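Local coordinates for protein Ser-thr phosphatase MSPP (Mycobacterium smegmatis, PDB 2JFS) that probably acts as a metal-dependent protein serine/threonine phosphatase of the PP2C family and binds manganese ions, at residues A33-F38 and T90-V95; H130-E135 and R153-R158; S46-K51 and L75-L80; L181-D186 and T227-D232. All coordinates share one frame; numbering follows the deposited sequence.

Interaction 1: residues A33-F38 and T90-V95. With MN (manganese (II) ion), chain B; MN (manganese (II) ion), chain C.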
loop_
_atom_site.group_PDB
_atom_site.type_symbol
_atom_site.label_atom_id
_atom_site.label_comp_id
_atom_site.label_asym_id
_atom_site.label_seq_id
_atom_site.Cartn_x
_atom_site.Cartn_y
_atom_site.Cartn_z
ATOM N N ALA A 33 6.905 -0.090 1.600
ATOM C CA ALA A 33 5.685 0.742 1.588
ATOM C C ALA A 33 5.205 1.102 0.200
ATOM O O ALA A 33 6.008 1.110 -0.776
ATOM C CB ALA A 33 5.935 2.036 2.388
ATOM N N VAL A 34 3.904 1.353 0.089
ATOM C CA VAL A 34 3.310 1.938 -1.096
ATOM C C VAL A 34 2.533 3.167 -0.654
ATOM O O VAL A 34 1.893 3.164 0.417
ATOM C CB VAL A 34 2.353 0.954 -1.784
ATOM C CG1 VAL A 34 1.576 1.630 -2.900
ATOM C CG2 VAL A 34 3.148 -0.215 -2.359
ATOM N N ALA A 35 2.569 4.213 -1.475
ATOM C CA ALA A 35 1.754 5.416 -1.252
ATOM C C ALA A 35 1.075 5.786 -2.576
ATOM O O ALA A 35 1.752 5.909 -3.590
ATOM C CB ALA A 35 2.642 6.590 -0.733
ATOM N N ASP A 36 -0.249 5.896 -2.566
ATOM C CA ASP A 36 -1.035 6.221 -3.759
ATOM C C ASP A 36 -1.545 7.649 -3.645
ATOM O O ASP A 36 -2.451 7.944 -2.870
ATOM C CB ASP A 36 -2.180 5.213 -3.897
ATOM C CG ASP A 36 -3.038 5.472 -5.110
ATOM O OD1 ASP A 36 -2.861 6.526 -5.756
ATOM O OD2 ASP A 36 -3.908 4.606 -5.349
ATOM N N GLY A 37 -0.880 8.550 -4.346
ATOM C CA GLY A 37 -1.228 9.959 -4.300
ATOM C C GLY A 37 -2.479 10.307 -5.098
ATOM O O GLY A 37 -2.850 9.636 -6.074
ATOM N N PHE A 38 -3.140 11.389 -4.706
ATOM C CA PHE A 38 -4.330 11.826 -5.411
ATOM C C PHE A 38 -4.365 13.344 -5.436
ATOM O O PHE A 38 -3.749 14.016 -4.587
ATOM C CB PHE A 38 -5.634 11.266 -4.783
ATOM C CG PHE A 38 -5.850 11.665 -3.334
ATOM C CD1 PHE A 38 -6.452 12.886 -3.015
ATOM C CD2 PHE A 38 -5.414 10.825 -2.300
ATOM C CE1 PHE A 38 -6.674 13.281 -1.650
ATOM C CE2 PHE A 38 -5.631 11.194 -0.954
ATOM C CZ PHE A 38 -6.234 12.407 -0.639
ATOM N N THR A 90 -2.389 11.566 -0.023
ATOM C CA THR A 90 -1.948 10.215 -0.398
ATOM C C THR A 90 -2.433 9.150 0.582
ATOM O O THR A 90 -2.685 9.432 1.769
ATOM C CB THR A 90 -0.381 10.171 -0.528
ATOM O OG1 THR A 90 0.024 8.925 -1.082
ATOM C CG2 THR A 90 0.329 10.403 0.832
ATOM N N THR A 91 -2.543 7.924 0.098
ATOM C CA THR A 91 -2.613 6.784 1.011
ATOM C C THR A 91 -1.184 6.428 1.459
ATOM O O THR A 91 -0.192 6.920 0.897
ATOM C CB THR A 91 -3.199 5.536 0.313
ATOM O OG1 THR A 91 -2.188 5.013 -0.595
ATOM C CG2 THR A 91 -4.455 5.902 -0.458
ATOM N N LEU A 92 -1.095 5.527 2.430
ATOM C CA LEU A 92 0.179 4.964 2.865
ATOM C C LEU A 92 -0.067 3.618 3.469
ATOM O O LEU A 92 -0.889 3.515 4.399
ATOM C CB LEU A 92 0.897 5.904 3.879
ATOM C CG LEU A 92 2.256 5.393 4.406
ATOM C CD1 LEU A 92 3.216 5.050 3.309
ATOM C CD2 LEU A 92 2.906 6.395 5.355
ATOM N N THR A 93 0.597 2.574 2.974
ATOM C CA THR A 93 0.597 1.294 3.656
ATOM C C THR A 93 2.062 0.908 3.797
ATOM O O THR A 93 2.795 0.826 2.780
ATOM C CB THR A 93 -0.163 0.227 2.853
ATOM O OG1 THR A 93 -1.521 0.647 2.810
ATOM C CG2 THR A 93 -0.048 -1.148 3.551
ATOM N N ALA A 94 2.484 0.666 5.025
ATOM C CA ALA A 94 3.881 0.312 5.289
ATOM C C ALA A 94 3.972 -0.964 6.115
ATOM O O ALA A 94 3.125 -1.180 6.992
ATOM C CB ALA A 94 4.613 1.470 5.985
ATOM N N VAL A 95 4.956 -1.803 5.792
ATOM C CA VAL A 95 5.300 -3.000 6.574
ATOM C C VAL A 95 6.735 -2.856 7.081
ATOM O O VAL A 95 7.620 -2.573 6.296
ATOM C CB VAL A 95 5.214 -4.278 5.709
ATOM C CG1 VAL A 95 5.648 -5.511 6.506
ATOM C CG2 VAL A 95 3.817 -4.461 5.179
HETATM MN MN MN B . -3.495 7.879 -7.187
HETATM MN MN MN C . -4.952 4.412 -7.286
HETATM O O HOH W 1 -3.679 9.436 -8.902
HETATM O O HOH W 2 -4.569 6.328 -8.477
HETATM O O HOH W 3 -1.654 7.148 -8.223
HETATM O O HOH W 4 -2.954 3.696 -7.937
#
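Ala33 CB meets Ala94 CB at 3.9 Å, and Leu92 CD1 reaches within 4.2 Å of Ala33 CB. This small apolar group packs under helix 42-59, whose Leu50 lies on Ala33, Ala35 and Leu92. The two segments are neighbouring antiparallel strands of one sheet in the PP2C beta sandwich. Val34 and Thr93 are a hydrogen-bonded pair, with side chains on the face that meets Ile183 of the second sheet. Thr93 N donates to Val34 O at 2.9 Å, and Val34 N donates to Thr93 O at 3.0 Å.

Nearer the metals a side chain replaces the backbone. Asp36 N donates to the hydroxyl Thr91 OG1 at 2.9 Å. Thr91 OG1 lies between its own N and carbonyl carbon (chi1 73°), which places it in front of the Asp36 N-H; it also bonds Ser113 OG. Thr91 O is used instead by Thr90 OG1, 2.8 Å away and on a carbonyl lone pair. In return, Thr91 N donates to Asp36 O from above the carbonyl plane. Both backbone polar groups of Asp36 are therefore held by Thr91, which probably steadies its carboxylate. That group extends away from the backbone N (chi1 -180°) and bridges two manganese ions. Gly37 O is a further ligand of the chain B ion. Asp36 OD1 binds the chain B manganese at 2.1 Å, and Asp36 OD2 binds the chain C manganese at 2.2 Å.

Interaction 2: residues H130-E135 and R153-R158. With MN (manganese (II) ion), chain D.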
loop_
_atom_site.group_PDB
_atom_site.type_symbol
_atom_site.label_atom_id
_atom_site.label_comp_id
_atom_site.label_asym_id
_atom_site.label_seq_id
_atom_site.Cartn_x
_atom_site.Cartn_y
_atom_site.Cartn_z
ATOM N N HIS A 130 -9.869 2.102 3.888
ATOM C CA HIS A 130 -10.560 3.318 4.363
ATOM C C HIS A 130 -11.104 4.036 3.117
ATOM O O HIS A 130 -10.595 5.098 2.705
ATOM C CB HIS A 130 -9.615 4.215 5.175
ATOM C CG HIS A 130 -8.807 3.471 6.186
ATOM N ND1 HIS A 130 -9.343 2.638 7.152
ATOM C CD2 HIS A 130 -7.470 3.440 6.365
ATOM C CE1 HIS A 130 -8.350 2.125 7.881
ATOM N NE2 HIS A 130 -7.206 2.589 7.405
ATOM N N SER A 131 -12.126 3.432 2.536
ATOM C CA SER A 131 -12.895 4.067 1.473
ATOM C C SER A 131 -14.354 3.838 1.835
ATOM O O SER A 131 -14.647 2.993 2.673
ATOM C CB SER A 131 -12.624 3.386 0.153
ATOM O OG SER A 131 -13.002 2.011 0.234
ATOM N N VAL A 132 -15.279 4.507 1.156
ATOM C CA VAL A 132 -16.691 4.323 1.502
ATOM C C VAL A 132 -17.068 2.827 1.354
ATOM O O VAL A 132 -17.639 2.229 2.290
ATOM C CB VAL A 132 -17.587 5.219 0.622
ATOM C CG1 VAL A 132 -19.088 4.841 0.797
ATOM C CG2 VAL A 132 -17.344 6.700 0.999
ATOM N N ALA A 133 -16.704 2.214 0.219
ATOM C CA ALA A 133 -16.992 0.794 0.069
ATOM C C ALA A 133 -16.254 -0.062 1.106
ATOM O O ALA A 133 -16.797 -1.021 1.645
ATOM C CB ALA A 133 -16.711 0.304 -1.358
ATOM N N GLY A 134 -15.007 0.286 1.374
ATOM C CA GLY A 134 -14.198 -0.439 2.361
ATOM C C GLY A 134 -14.806 -0.397 3.747
ATOM O O GLY A 134 -14.712 -1.376 4.506
ATOM N N GLU A 135 -15.437 0.732 4.128
ATOM C CA GLU A 135 -16.044 0.795 5.439
ATOM C C GLU A 135 -17.286 -0.110 5.489
ATOM O O GLU A 135 -17.587 -0.719 6.520
ATOM C CB GLU A 135 -16.453 2.234 5.820
ATOM C CG GLU A 135 -15.337 3.279 5.827
ATOM C CD GLU A 135 -14.240 3.047 6.845
ATOM O OE1 GLU A 135 -14.301 2.074 7.641
ATOM O OE2 GLU A 135 -13.273 3.871 6.850
ATOM N N ARG A 153 -16.366 3.213 -4.354
ATOM C CA ARG A 153 -15.197 2.384 -4.036
ATOM C C ARG A 153 -13.946 3.242 -3.888
ATOM O O ARG A 153 -13.108 2.965 -3.028
ATOM C CB ARG A 153 -15.026 1.325 -5.133
ATOM C CG ARG A 153 -13.829 0.425 -4.985
ATOM C CD ARG A 153 -13.789 -0.535 -6.150
ATOM N NE ARG A 153 -12.581 -1.357 -6.061
ATOM C CZ ARG A 153 -12.296 -2.384 -6.861
ATOM N NH1 ARG A 153 -13.115 -2.732 -7.858
ATOM N NH2 ARG A 153 -11.173 -3.070 -6.662
ATOM N N HIS A 154 -13.829 4.301 -4.673
ATOM C CA HIS A 154 -12.566 5.048 -4.754
ATOM C C HIS A 154 -12.535 6.269 -3.879
ATOM O O HIS A 154 -11.472 6.938 -3.827
ATOM C CB HIS A 154 -12.180 5.349 -6.227
ATOM C CG HIS A 154 -11.799 4.115 -6.975
ATOM N ND1 HIS A 154 -10.497 3.657 -7.033
ATOM C CD2 HIS A 154 -12.552 3.199 -7.634
ATOM C CE1 HIS A 154 -10.465 2.518 -7.704
ATOM N NE2 HIS A 154 -11.697 2.221 -8.090
ATOM N N LEU A 155 -13.642 6.536 -3.129
ATOM C CA LEU A 155 -13.761 7.687 -2.238
ATOM C C LEU A 155 -13.152 7.388 -0.868
ATOM O O LEU A 155 -13.708 6.606 -0.094
ATOM C CB LEU A 155 -15.231 8.113 -2.079
ATOM C CG LEU A 155 -15.526 9.384 -1.286
ATOM C CD1 LEU A 155 -14.772 10.572 -1.888
ATOM C CD2 LEU A 155 -17.008 9.688 -1.237
ATOM N N LEU A 156 -12.009 8.007 -0.572
ATOM C CA LEU A 156 -11.333 7.735 0.694
ATOM C C LEU A 156 -12.069 8.288 1.912
ATOM O O LEU A 156 -12.643 9.378 1.872
ATOM C CB LEU A 156 -9.914 8.327 0.679
ATOM C CG LEU A 156 -8.984 7.706 -0.363
ATOM C CD1 LEU A 156 -7.661 8.452 -0.355
ATOM C CD2 LEU A 156 -8.762 6.222 -0.191
ATOM N N THR A 157 -11.955 7.569 3.028
ATOM C CA THR A 157 -12.481 8.049 4.311
ATOM C C THR A 157 -11.366 8.442 5.289
ATOM O O THR A 157 -11.628 8.990 6.342
ATOM C CB THR A 157 -13.370 7.003 4.967
ATOM O OG1 THR A 157 -12.615 5.790 5.090
ATOM C CG2 THR A 157 -14.616 6.746 4.081
ATOM N N ARG A 158 -10.128 8.110 4.937
ATOM C CA ARG A 158 -8.925 8.569 5.649
ATOM C C ARG A 158 -7.849 8.763 4.622
ATOM O O ARG A 158 -7.764 7.986 3.681
ATOM C CB ARG A 158 -8.407 7.500 6.611
ATOM C CG ARG A 158 -9.351 7.125 7.723
ATOM C CD ARG A 158 -8.635 6.295 8.772
ATOM N NE ARG A 158 -9.593 5.389 9.419
ATOM C CZ ARG A 158 -9.265 4.424 10.283
ATOM N NH1 ARG A 158 -8.013 4.252 10.711
ATOM N NH2 ARG A 158 -10.232 3.644 10.737
HETATM MN MN MN D . -8.550 4.603 -6.575
HETATM O O HOH W 5 -12.556 5.494 8.927
HETATM O O HOH W 6 -12.872 1.891 10.147
HETATM O O HOH W 7 -9.105 5.228 -4.444
HETATM O O HOH W 8 -9.230 6.464 -7.589
HETATM O O HOH W 9 -8.049 3.698 -8.584
#
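The start of helix 132-138 is fixed to a metal-binding loop by Val132 N, which donates to Leu155 O at 2.9 Å. Ser131 is the N-cap of this helix; its OG accepts from Gly134 N at 2.9 Å. Thr157 N adds a nearly straight bond to His130 O, 2.8 Å long, arriving from above the carbonyl plane. Thr157 OG1 donates to Glu135 OE2 at 2.7 Å, on the anti lone pair of that oxygen. The Glu135 chain bends at chi2 (-64°) to bring its carboxylate there. Water 5 donates to Glu135 OE2 and accepts from Arg158 NE, linking acid and base whose charged atoms do not touch.

The Arg158 guanidinium lies flat on one face of the His130 ring, centres 3.8 Å apart and planes 12° from parallel. CE1 of His130 sits over the guanidinium centre, and Arg158 CD also covers the ring. In one of its two conformers Leu155 puts CD2 3.7 Å from Val132 CG2. His154 ND1 points the other way, binding the chain D manganese at 2.2 Å. Around the contact, Arg158 NH1 bonds Gly167 O and makes a salt bridge to Asp169 at the start of strand 169-172, and His130 bonds Gly111 just after strand 106-110.

Interaction 3: residues S46-K51 and L75-L80. With GOL (glycerol), chain H.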
loop_
_atom_site.group_PDB
_atom_site.type_symbol
_atom_site.label_atom_id
_atom_site.label_comp_id
_atom_site.label_asym_id
_atom_site.label_seq_id
_atom_site.Cartn_x
_atom_site.Cartn_y
_atom_site.Cartn_z
ATOM N N SER A 46 2.688 11.617 -2.531
ATOM C CA SER A 46 3.178 10.257 -2.288
ATOM C C SER A 46 4.692 10.206 -2.144
ATOM O O SER A 46 5.236 9.519 -1.261
ATOM C CB SER A 46 2.685 9.305 -3.375
ATOM O OG SER A 46 3.121 9.735 -4.656
ATOM N N ALA A 47 5.405 10.984 -2.978
ATOM C CA ALA A 47 6.872 10.965 -2.938
ATOM C C ALA A 47 7.334 11.537 -1.600
ATOM O O ALA A 47 8.236 10.984 -0.934
ATOM C CB ALA A 47 7.475 11.753 -4.110
ATOM N N THR A 48 6.705 12.641 -1.201
ATOM C CA THR A 48 7.087 13.334 0.031
ATOM C C THR A 48 6.809 12.451 1.244
ATOM O O THR A 48 7.627 12.409 2.158
ATOM C CB THR A 48 6.406 14.711 0.158
ATOM O OG1 THR A 48 6.852 15.527 -0.933
ATOM C CG2 THR A 48 6.764 15.414 1.494
ATOM N N ALA A 49 5.667 11.747 1.250
ATOM C CA ALA A 49 5.342 10.851 2.366
ATOM C C ALA A 49 6.391 9.772 2.550
ATOM O O ALA A 49 6.811 9.530 3.670
ATOM C CB ALA A 49 3.965 10.222 2.178
ATOM N N LEU A 50 6.806 9.141 1.454
ATOM C CA LEU A 50 7.741 8.016 1.558
ATOM C C LEU A 50 9.167 8.467 1.885
ATOM O O LEU A 50 9.851 7.791 2.653
ATOM C CB LEU A 50 7.716 7.117 0.313
ATOM C CG LEU A 50 6.369 6.416 0.103
ATOM C CD1 LEU A 50 6.494 5.358 -0.972
ATOM C CD2 LEU A 50 5.808 5.813 1.380
ATOM N N LYS A 51 9.574 9.628 1.365
ATOM C CA LYS A 51 10.869 10.227 1.694
ATOM C C LYS A 51 10.915 10.513 3.200
ATOM O O LYS A 51 11.908 10.231 3.890
ATOM C CB LYS A 51 11.061 11.493 0.838
ATOM C CG LYS A 51 12.053 12.556 1.312
ATOM C CD LYS A 51 12.053 13.709 0.300
ATOM C CE LYS A 51 13.352 14.480 0.315
ATOM N NZ LYS A 51 13.729 15.029 -1.030
ATOM N N LEU A 75 2.492 15.333 8.477
ATOM C CA LEU A 75 2.720 16.754 8.717
ATOM C C LEU A 75 3.498 17.425 7.589
ATOM O O LEU A 75 3.215 18.557 7.212
ATOM C CB LEU A 75 3.451 16.964 10.033
ATOM C CG LEU A 75 2.673 16.834 11.334
ATOM C CD1 LEU A 75 3.535 17.426 12.425
ATOM C CD2 LEU A 75 1.331 17.579 11.297
ATOM N N ARG A 76 4.454 16.693 7.030
ATOM C CA ARG A 76 5.246 17.248 5.954
ATOM C C ARG A 76 4.443 17.416 4.663
ATOM O O ARG A 76 4.538 18.470 4.028
ATOM C CB ARG A 76 6.507 16.426 5.717
ATOM C CG ARG A 76 7.411 17.034 4.700
ATOM C CD ARG A 76 8.436 17.977 5.353
ATOM N NE ARG A 76 8.143 19.426 5.282
ATOM C CZ ARG A 76 8.352 20.191 4.203
ATOM N NH1 ARG A 76 8.784 19.632 3.075
ATOM N NH2 ARG A 76 8.097 21.494 4.237
ATOM N N VAL A 77 3.641 16.425 4.273
ATOM C CA VAL A 77 2.812 16.616 3.100
ATOM C C VAL A 77 1.796 17.754 3.278
ATOM O O VAL A 77 1.534 18.520 2.343
ATOM C CB VAL A 77 2.103 15.286 2.741
ATOM C CG1 VAL A 77 1.148 15.452 1.570
ATOM C CG2 VAL A 77 3.126 14.228 2.418
ATOM N N PHE A 78 1.222 17.844 4.475
ATOM C CA PHE A 78 0.215 18.871 4.777
ATOM C C PHE A 78 0.828 20.268 4.734
ATOM O O PHE A 78 0.206 21.225 4.238
ATOM C CB PHE A 78 -0.449 18.601 6.134
ATOM C CG PHE A 78 -1.545 19.585 6.497
ATOM C CD1 PHE A 78 -2.674 19.734 5.681
ATOM C CD2 PHE A 78 -1.455 20.330 7.663
ATOM C CE1 PHE A 78 -3.692 20.641 6.021
ATOM C CE2 PHE A 78 -2.468 21.236 8.012
ATOM C CZ PHE A 78 -3.575 21.386 7.193
ATOM N N GLU A 79 2.048 20.403 5.254
ATOM C CA GLU A 79 2.682 21.725 5.283
ATOM C C GLU A 79 3.020 22.152 3.851
ATOM O O GLU A 79 2.896 23.313 3.480
ATOM C CB GLU A 79 3.912 21.710 6.208
ATOM C CG GLU A 79 3.541 21.496 7.709
ATOM C CD GLU A 79 4.750 21.452 8.672
ATOM O OE1 GLU A 79 5.742 20.752 8.383
ATOM O OE2 GLU A 79 4.696 22.111 9.734
ATOM N N LEU A 80 3.420 21.188 3.029
ATOM C CA LEU A 80 3.752 21.455 1.641
ATOM C C LEU A 80 2.527 21.746 0.746
ATOM O O LEU A 80 2.564 22.647 -0.097
ATOM C CB LEU A 80 4.501 20.233 1.071
ATOM C CG LEU A 80 5.034 20.261 -0.370
ATOM C CD1 LEU A 80 6.340 21.108 -0.497
ATOM C CD2 LEU A 80 5.206 18.785 -0.905
HETATM C C1 GOL H . 9.327 16.909 -0.382
HETATM O O1 GOL H . 9.653 15.705 -1.040
HETATM C C2 GOL H . 10.504 17.424 0.418
HETATM O O2 GOL H . 10.333 18.821 0.641
HETATM C C3 GOL H . 10.579 16.612 1.710
HETATM O O3 GOL H . 9.906 17.322 2.730
#
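Thr48 CG2 is the main point of touch between the two helices. It lies 3.9 Å from Val77 CG2 and, in one of the two Arg76 conformers, 3.6 Å from Arg76 CG. This methyl is anti to the Thr48 backbone N, with OG1 beside that N (chi1 -63°); this turns the apolar branch to the other helix. Val77 CG2 fits against the backbone of the next residue, 3.7 Å from Ala49 N, and lies 4.1 Å from Ala49 CB. Leu80 CD2 comes near Thr48 OG1, whose exact position is uncertain. The contact is mostly made by methyl and methylene groups, and it is small.

The polar ends turn elsewhere. Thr48 OG1 bonds His44 O, one turn back in its own helix, which probably helps to fix the rotation of the side chain. The Arg76 chain bends at chi2 and chi3. In that same conformer its NH1 donates to O3 of a glycerol at 2.6 Å; the glycerol probably comes from the crystallisation liquor.

Further in, Ala49 and Val77 both pack on Leu160. Ser46 and Leu50 make no contact with 75-80 and pack on strands 23-28, 31-38 and 89-96. The local axes pass 8.9 Å apart at 143°, roughly antiparallel. Helices 42-59 and 63-81 form such an antiparallel pair, which is the helical layer over one sheet of the PP2C alpha-beta-beta-alpha sandwich.

Interaction 4: residues L181-D186 and T227-D232. With MN (manganese (II) ion), chain D; MN (manganese (II) ion), chain C.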
loop_
_atom_site.group_PDB
_atom_site.type_symbol
_atom_site.label_atom_id
_atom_site.label_comp_id
_atom_site.label_asym_id
_atom_site.label_seq_id
_atom_site.Cartn_x
_atom_site.Cartn_y
_atom_site.Cartn_z
ATOM N N LEU A 181 4.376 -11.513 1.340
ATOM C CA LEU A 181 3.506 -10.376 1.509
ATOM C C LEU A 181 3.495 -9.595 0.220
ATOM O O LEU A 181 4.511 -9.498 -0.468
ATOM C CB LEU A 181 4.013 -9.458 2.625
ATOM C CG LEU A 181 4.178 -10.147 3.989
ATOM C CD1 LEU A 181 4.784 -9.164 5.001
ATOM C CD2 LEU A 181 2.813 -10.689 4.478
ATOM N N LEU A 182 2.342 -9.020 -0.081
ATOM C CA LEU A 182 2.202 -8.122 -1.235
ATOM C C LEU A 182 1.556 -6.836 -0.767
ATOM O O LEU A 182 0.465 -6.864 -0.212
ATOM C CB LEU A 182 1.284 -8.773 -2.290
ATOM C CG LEU A 182 0.729 -7.854 -3.381
ATOM C CD1 LEU A 182 1.858 -7.382 -4.295
ATOM C CD2 LEU A 182 -0.355 -8.528 -4.214
ATOM N N ILE A 183 2.233 -5.711 -0.988
ATOM C CA ILE A 183 1.596 -4.405 -0.824
ATOM C C ILE A 183 1.299 -3.834 -2.197
ATOM O O ILE A 183 2.167 -3.904 -3.077
ATOM C CB ILE A 183 2.497 -3.391 -0.096
ATOM C CG1 ILE A 183 3.234 -4.038 1.087
ATOM C CG2 ILE A 183 1.653 -2.186 0.305
ATOM C CD1 ILE A 183 4.317 -3.105 1.656
ATOM N N SER A 184 0.104 -3.319 -2.418
ATOM C CA SER A 184 -0.163 -2.751 -3.730
ATOM C C SER A 184 -0.994 -1.501 -3.654
ATOM O O SER A 184 -1.722 -1.281 -2.679
ATOM C CB SER A 184 -0.861 -3.752 -4.651
ATOM O OG SER A 184 -2.234 -3.838 -4.345
ATOM N N SER A 185 -0.892 -0.661 -4.665
ATOM C CA SER A 185 -1.911 0.390 -4.802
ATOM C C SER A 185 -3.210 -0.268 -5.327
ATOM O O SER A 185 -3.210 -1.424 -5.826
ATOM C CB SER A 185 -1.441 1.516 -5.744
ATOM O OG SER A 185 -1.205 1.002 -7.060
ATOM N N ASP A 186 -4.309 0.485 -5.255
ATOM C CA ASP A 186 -5.577 -0.054 -5.712
ATOM C C ASP A 186 -5.646 -0.302 -7.213
ATOM O O ASP A 186 -6.555 -0.973 -7.667
ATOM C CB ASP A 186 -6.737 0.837 -5.246
ATOM C CG ASP A 186 -6.732 2.212 -5.865
ATOM O OD1 ASP A 186 -5.745 2.647 -6.496
ATOM O OD2 ASP A 186 -7.782 2.865 -5.725
ATOM N N THR A 227 1.200 -0.178 -8.599
ATOM C CA THR A 227 2.467 -0.288 -7.916
ATOM C C THR A 227 2.369 -1.465 -6.965
ATOM O O THR A 227 1.353 -1.630 -6.258
ATOM C CB THR A 227 2.759 1.010 -7.171
ATOM O OG1 THR A 227 2.786 2.038 -8.159
ATOM C CG2 THR A 227 4.127 0.984 -6.461
ATOM N N VAL A 228 3.400 -2.275 -6.954
ATOM C CA VAL A 228 3.390 -3.501 -6.161
ATOM C C VAL A 228 4.753 -3.731 -5.513
ATOM O O VAL A 228 5.791 -3.422 -6.105
ATOM C CB VAL A 228 3.019 -4.733 -7.026
ATOM C CG1 VAL A 228 1.533 -4.664 -7.418
ATOM C CG2 VAL A 228 3.902 -4.788 -8.278
ATOM N N VAL A 229 4.719 -4.258 -4.300
ATOM C CA VAL A 229 5.914 -4.606 -3.550
ATOM C C VAL A 229 5.704 -6.027 -3.069
ATOM O O VAL A 229 4.702 -6.297 -2.386
ATOM C CB VAL A 229 6.138 -3.649 -2.353
ATOM C CG1 VAL A 229 7.326 -4.136 -1.480
ATOM C CG2 VAL A 229 6.282 -2.171 -2.837
ATOM N N VAL A 230 6.629 -6.923 -3.411
ATOM C CA VAL A 230 6.506 -8.338 -2.998
ATOM C C VAL A 230 7.656 -8.709 -2.064
ATOM O O VAL A 230 8.824 -8.436 -2.391
ATOM C CB VAL A 230 6.472 -9.300 -4.223
ATOM C CG1 VAL A 230 6.627 -10.789 -3.804
ATOM C CG2 VAL A 230 5.175 -9.068 -5.041
ATOM N N ILE A 231 7.325 -9.332 -0.920
ATOM C CA ILE A 231 8.321 -9.646 0.110
ATOM C C ILE A 231 8.187 -11.128 0.433
ATOM O O ILE A 231 7.127 -11.586 0.860
ATOM C CB ILE A 231 8.082 -8.814 1.405
ATOM C CG1 ILE A 231 7.994 -7.317 1.094
ATOM C CG2 ILE A 231 9.176 -9.103 2.463
ATOM C CD1 ILE A 231 7.030 -6.595 2.023
ATOM N N ASP A 232 9.265 -11.874 0.222
ATOM C CA ASP A 232 9.288 -13.268 0.635
ATOM C C ASP A 232 9.959 -13.408 1.994
ATOM O O ASP A 232 11.051 -12.874 2.216
ATOM C CB ASP A 232 10.025 -14.130 -0.399
ATOM C CG ASP A 232 9.143 -14.503 -1.589
ATOM O OD1 ASP A 232 7.897 -14.612 -1.429
ATOM O OD2 ASP A 232 9.707 -14.675 -2.686
HETATM MN MN MN D . -8.550 4.603 -6.575
HETATM MN MN MN C . -4.952 4.412 -7.286
HETATM O O HOH W 2 -4.569 6.328 -8.477
HETATM O O HOH W 4 -2.954 3.696 -7.937
HETATM O O HOH W 8 -9.230 6.464 -7.589
HETATM O O HOH W 7 -9.105 5.228 -4.444
HETATM O O HOH W 9 -8.049 3.698 -8.584
#
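Ser185 OG is gripped by two groups. It accepts from Thr227 N at 3.1 Å and also bonds Asp23 OD2, which Thr227 OG1 shares. The hydroxyl lies between the Ser185 backbone N and carbonyl carbon (chi1 62°), which turns it to the Thr227 N-H. This is the metal-side end of two antiparallel strands, 180-184 and 226-233, inside the second sheet of the PP2C beta sandwich. Ser185 N returns a bond to Thr227 O at 2.9 Å, so Thr227 is held at both its backbone N and its O.

Farther along, the pairing is regular. Ile183 and Val229 exchange two backbone bonds, as do Leu181 and Ile231; the shortest is Leu181 N to Ile231 O at 2.8 Å. Leu182 with Val230 lies between them as a non-hydrogen-bonded pair, and Ser184 with Val228 is another, next to Ser185.

The side chains divide between two layers. Leu182 CD1 crosses to Val230 CG2 at 3.8 Å and lies 4.0 Å from Val228 CB; helix 206-219 covers Val228 and Val230 through Val210 and Pro206. On the opposite face Ile183, Val229 and Ile231 turn to the first sheet. There Ile183 and Val229 pack on Val34, and Ile231 on Tyr32. Ile183 CD1 also comes within 4.4 Å of Ile231 CD1.

Beyond the strand end, the Asp186 carboxylate bridges two metal ions. Its OD1 joins Asp36 and Asp224 as a ligand of the chain C manganese, and Asp186 OD2 binds the chain D manganese at 2.1 Å.

Overall arrangement
Following the chain from the N terminus, strand 31-38 is the first to enter a contact, and interaction 1 pairs it with strand 89-96. The loop so closed carries helices 42-59 and 63-81, and interaction 3 lies within it, joining those helices. Leu50 and Ser46 of interaction 3 rest on the sheet of interaction 1. Interaction 2 follows, closing a shorter loop between 130-135 and 153-158; its Leu156 touches Phe38 and Thr91. Interaction 4 comes last, and its loop carries helices 194-201 and 206-219. No two loops cross. Interactions 1 and 4 hold facing sheets, packed through Val34 and Ile183. They share the chain C manganese, while interactions 2 and 4 share the chain D manganese.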